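Local coordinates for protein probable glutathione S-transferase 5 (Caenorhabditis elegans, PDB 1ZL9) that conjugates reduced glutathione to a wide range of hydrophobic electrophiles and may help detoxify reactive oxygen species during bacterial infection, at residues A[7-12]-A[32-37]. Numbering follows the deposited sequence.
With GSH (glutathione), chain C.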
loop_
_atom_site.group_PDB
_atom_site.type_symbol
_atom_site.label_atom_id
_atom_site.label_comp_id
_atom_site.label_asym_id
_atom_site.label_seq_id
_atom_site.Cartn_x
_atom_site.Cartn_y
_atom_site.Cartn_z
ATOM N N THR A 7 5.575 15.398 -9.868
ATOM C CA THR A 7 7.038 15.397 -9.895
ATOM C C THR A 7 7.525 13.977 -9.760
ATOM O O THR A 7 7.204 13.280 -8.791
ATOM C CB THR A 7 7.537 16.214 -8.768
ATOM O OG1 THR A 7 7.125 17.555 -8.973
ATOM C CG2 THR A 7 9.000 16.207 -8.744
ATOM N N TYR A 8 8.234 13.522 -10.790
ATOM C CA TYR A 8 8.847 12.209 -10.767
ATOM C C TYR A 8 10.097 12.254 -11.645
ATOM O O TYR A 8 10.393 13.285 -12.190
ATOM C CB TYR A 8 7.827 11.142 -11.235
ATOM C CG TYR A 8 8.255 9.705 -11.069
ATOM C CD1 TYR A 8 8.544 9.192 -9.837
ATOM C CD2 TYR A 8 8.432 8.834 -12.194
ATOM C CE1 TYR A 8 8.943 7.876 -9.686
ATOM C CE2 TYR A 8 8.852 7.545 -12.035
ATOM C CZ TYR A 8 9.100 7.052 -10.795
ATOM O OH TYR A 8 9.516 5.724 -10.637
ATOM N N PHE A 9 10.857 11.171 -11.684
ATOM C CA PHE A 9 11.986 11.013 -12.609
ATOM C C PHE A 9 11.541 10.917 -14.079
ATOM O O PHE A 9 10.332 10.781 -14.387
ATOM C CB PHE A 9 12.824 9.822 -12.191
ATOM C CG PHE A 9 13.392 9.990 -10.828
ATOM C CD1 PHE A 9 14.346 10.975 -10.596
ATOM C CD2 PHE A 9 12.909 9.241 -9.753
ATOM C CE1 PHE A 9 14.856 11.187 -9.287
ATOM C CE2 PHE A 9 13.401 9.452 -8.475
ATOM C CZ PHE A 9 14.363 10.396 -8.231
ATOM N N ASN A 10 12.499 11.119 -14.969
ATOM C CA ASN A 10 12.272 10.961 -16.385
ATOM C C ASN A 10 12.194 9.486 -16.765
ATOM O O ASN A 10 13.129 8.920 -17.313
ATOM C CB ASN A 10 13.354 11.635 -17.237
ATOM C CG ASN A 10 12.967 11.632 -18.692
ATOM O OD1 ASN A 10 11.754 11.536 -19.046
ATOM N ND2 ASN A 10 13.970 11.689 -19.566
ATOM N N GLY A 11 11.043 8.899 -16.491
ATOM C CA GLY A 11 10.810 7.492 -16.768
ATOM C C GLY A 11 9.367 7.199 -16.409
ATOM O O GLY A 11 8.656 8.067 -15.827
ATOM N N ARG A 12 8.932 6.008 -16.773
ATOM C CA ARG A 12 7.571 5.548 -16.504
ATOM C C ARG A 12 7.427 5.285 -15.015
ATOM O O ARG A 12 6.864 6.111 -14.264
ATOM C CB ARG A 12 7.251 4.316 -17.384
ATOM C CG ARG A 12 7.059 4.738 -18.852
ATOM C CD ARG A 12 6.658 3.619 -19.770
ATOM N NE ARG A 12 7.518 2.494 -19.567
ATOM C CZ ARG A 12 8.762 2.412 -19.988
ATOM N NH1 ARG A 12 9.269 3.323 -20.763
ATOM N NH2 ARG A 12 9.494 1.379 -19.649
ATOM N N ASN A 32 6.334 17.147 -14.405
ATOM C CA ASN A 32 7.632 17.617 -13.968
ATOM C C ASN A 32 8.578 16.483 -13.759
ATOM O O ASN A 32 8.508 15.762 -12.755
ATOM C CB ASN A 32 7.482 18.459 -12.679
ATOM C CG ASN A 32 8.803 19.039 -12.188
ATOM O OD1 ASN A 32 9.598 19.490 -12.990
ATOM N ND2 ASN A 32 9.005 19.073 -10.856
ATOM N N ARG A 33 9.510 16.354 -14.677
ATOM C CA ARG A 33 10.425 15.246 -14.692
ATOM C C ARG A 33 11.796 15.696 -14.194
ATOM O O ARG A 33 12.420 16.635 -14.717
ATOM C CB ARG A 33 10.542 14.655 -16.072
ATOM C CG ARG A 33 9.282 14.032 -16.607
ATOM C CD ARG A 33 9.324 13.590 -18.048
ATOM N NE ARG A 33 8.025 13.012 -18.391
ATOM C CZ ARG A 33 7.819 11.709 -18.622
ATOM N NH1 ARG A 33 8.839 10.851 -18.643
ATOM N NH2 ARG A 33 6.600 11.251 -18.812
ATOM N N VAL A 34 12.295 15.002 -13.189
ATOM C CA VAL A 34 13.498 15.482 -12.568
ATOM C C VAL A 34 14.679 14.690 -13.009
ATOM O O VAL A 34 14.634 13.465 -13.222
ATOM C CB VAL A 34 13.462 15.561 -11.046
ATOM C CG1 VAL A 34 12.202 15.972 -10.596
ATOM C CG2 VAL A 34 13.870 14.284 -10.471
ATOM N N THR A 35 15.725 15.512 -13.199
ATOM C CA THR A 35 17.012 15.137 -13.705
ATOM C C THR A 35 17.780 14.737 -12.475
ATOM O O THR A 35 17.585 15.358 -11.396
ATOM C CB THR A 35 17.806 16.380 -14.380
ATOM O OG1 THR A 35 18.048 17.484 -13.467
ATOM C CG2 THR A 35 17.034 17.033 -15.527
ATOM N N GLN A 36 18.645 13.742 -12.640
ATOM C CA GLN A 36 19.790 13.520 -11.725
ATOM C C GLN A 36 20.398 14.830 -11.141
ATOM O O GLN A 36 20.569 14.916 -9.944
ATOM C CB GLN A 36 20.846 12.578 -12.380
ATOM C CG GLN A 36 21.778 13.308 -13.341
ATOM C CD GLN A 36 22.895 12.442 -13.931
ATOM O OE1 GLN A 36 23.449 12.785 -14.990
ATOM N NE2 GLN A 36 23.217 11.315 -13.264
ATOM N N GLU A 37 20.579 15.883 -11.939
ATOM C CA GLU A 37 21.298 17.100 -11.461
ATOM C C GLU A 37 20.456 17.941 -10.467
ATOM O O GLU A 37 21.005 18.654 -9.591
ATOM C CB GLU A 37 21.725 18.019 -12.619
ATOM C CG GLU A 37 22.855 17.499 -13.491
ATOM C CD GLU A 37 22.394 16.611 -14.646
ATOM O OE1 GLU A 37 23.307 15.967 -15.238
ATOM O OE2 GLU A 37 21.155 16.558 -14.976
HETATM N N1 GSH C . 6.470 3.547 -1.471
HETATM C CA1 GSH C . 7.007 4.362 -2.508
HETATM C C1 GSH C . 5.995 4.802 -3.486
HETATM O O11 GSH C . 5.920 6.053 -3.954
HETATM O O12 GSH C . 5.231 3.888 -3.980
HETATM C CB1 GSH C . 8.461 4.385 -2.862
HETATM C CG1 GSH C . 9.005 5.707 -3.426
HETATM C CD1 GSH C . 10.417 5.495 -3.936
HETATM O OE1 GSH C . 11.042 4.343 -3.579
HETATM N N2 GSH C . 11.033 6.430 -4.661
HETATM C CA2 GSH C . 12.300 6.198 -5.289
HETATM C C2 GSH C . 13.164 7.384 -4.975
HETATM O O2 GSH C . 12.525 8.595 -4.996
HETATM C CB2 GSH C . 11.948 6.079 -6.767
HETATM S SG2 GSH C . 13.461 5.860 -7.724
HETATM N N3 GSH C . 14.454 7.285 -4.763
HETATM C CA3 GSH C . 15.377 8.417 -4.649
HETATM C C3 GSH C . 15.745 8.666 -3.208
HETATM O O31 GSH C . 15.187 7.844 -2.220
HETATM O O32 GSH C . 16.532 9.647 -2.828
#
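The parallel strand pair of the beta-alpha-beta unit made by strand 4-9, helix 16-25 and strand 30-34 runs beside the glutathione site here, with Tyr8 paired to Arg33. Between the two segments two backbone hydrogen bonds form: Tyr8 N donates to Asn32 O at 3.0 Å, and Val34 N to Tyr8 O at 2.8 Å. Thr7 and Asn32 stand side by side on one face of the sheet. With its CG anti to the backbone N (chi1 -178°), Asn32 brings its amide alongside Thr7. Asn32 ND2 then gives Thr7 OG1 a nearly straight bond of 3.1 Å, lying close to the amide plane. The other branch of Thr7, CG2, meets Val34 CG1 at 3.7 Å, the two side chains crossing at about a right angle.

This is the thioredoxin-like N-terminal domain of a sigma-class transferase, and strand 30-34 is the outermost strand on this side of its sheet within the chain. At the pocket end, Val34 CG2 presses against the Phe9 ring, 3.3 Å from CD1. Farther round, Phe9 CE2 is 3.7 Å from the glutathione sulfur SG2, and glutathione O2 lies at the ring edge, in its plane. Trp39 meets Phe9 edge-to-face, while Leu53 touches both Phe9 and Val34. Tyr8, which probably takes part in binding glutathione, has its OH hydrogen-bonded to Ala14 N.

Asn10 is the centre of an inverse gamma turn. The chain of Arg33, extended from CG to NE, slants across Asn10, and NH1 donates to Asn10 OD1 at 3.0 Å, in the plane of that carbonyl. The amide and guanidinium planes stand 82° apart, and a salt bridge from NE to Asp31 gives the arginine a second hold.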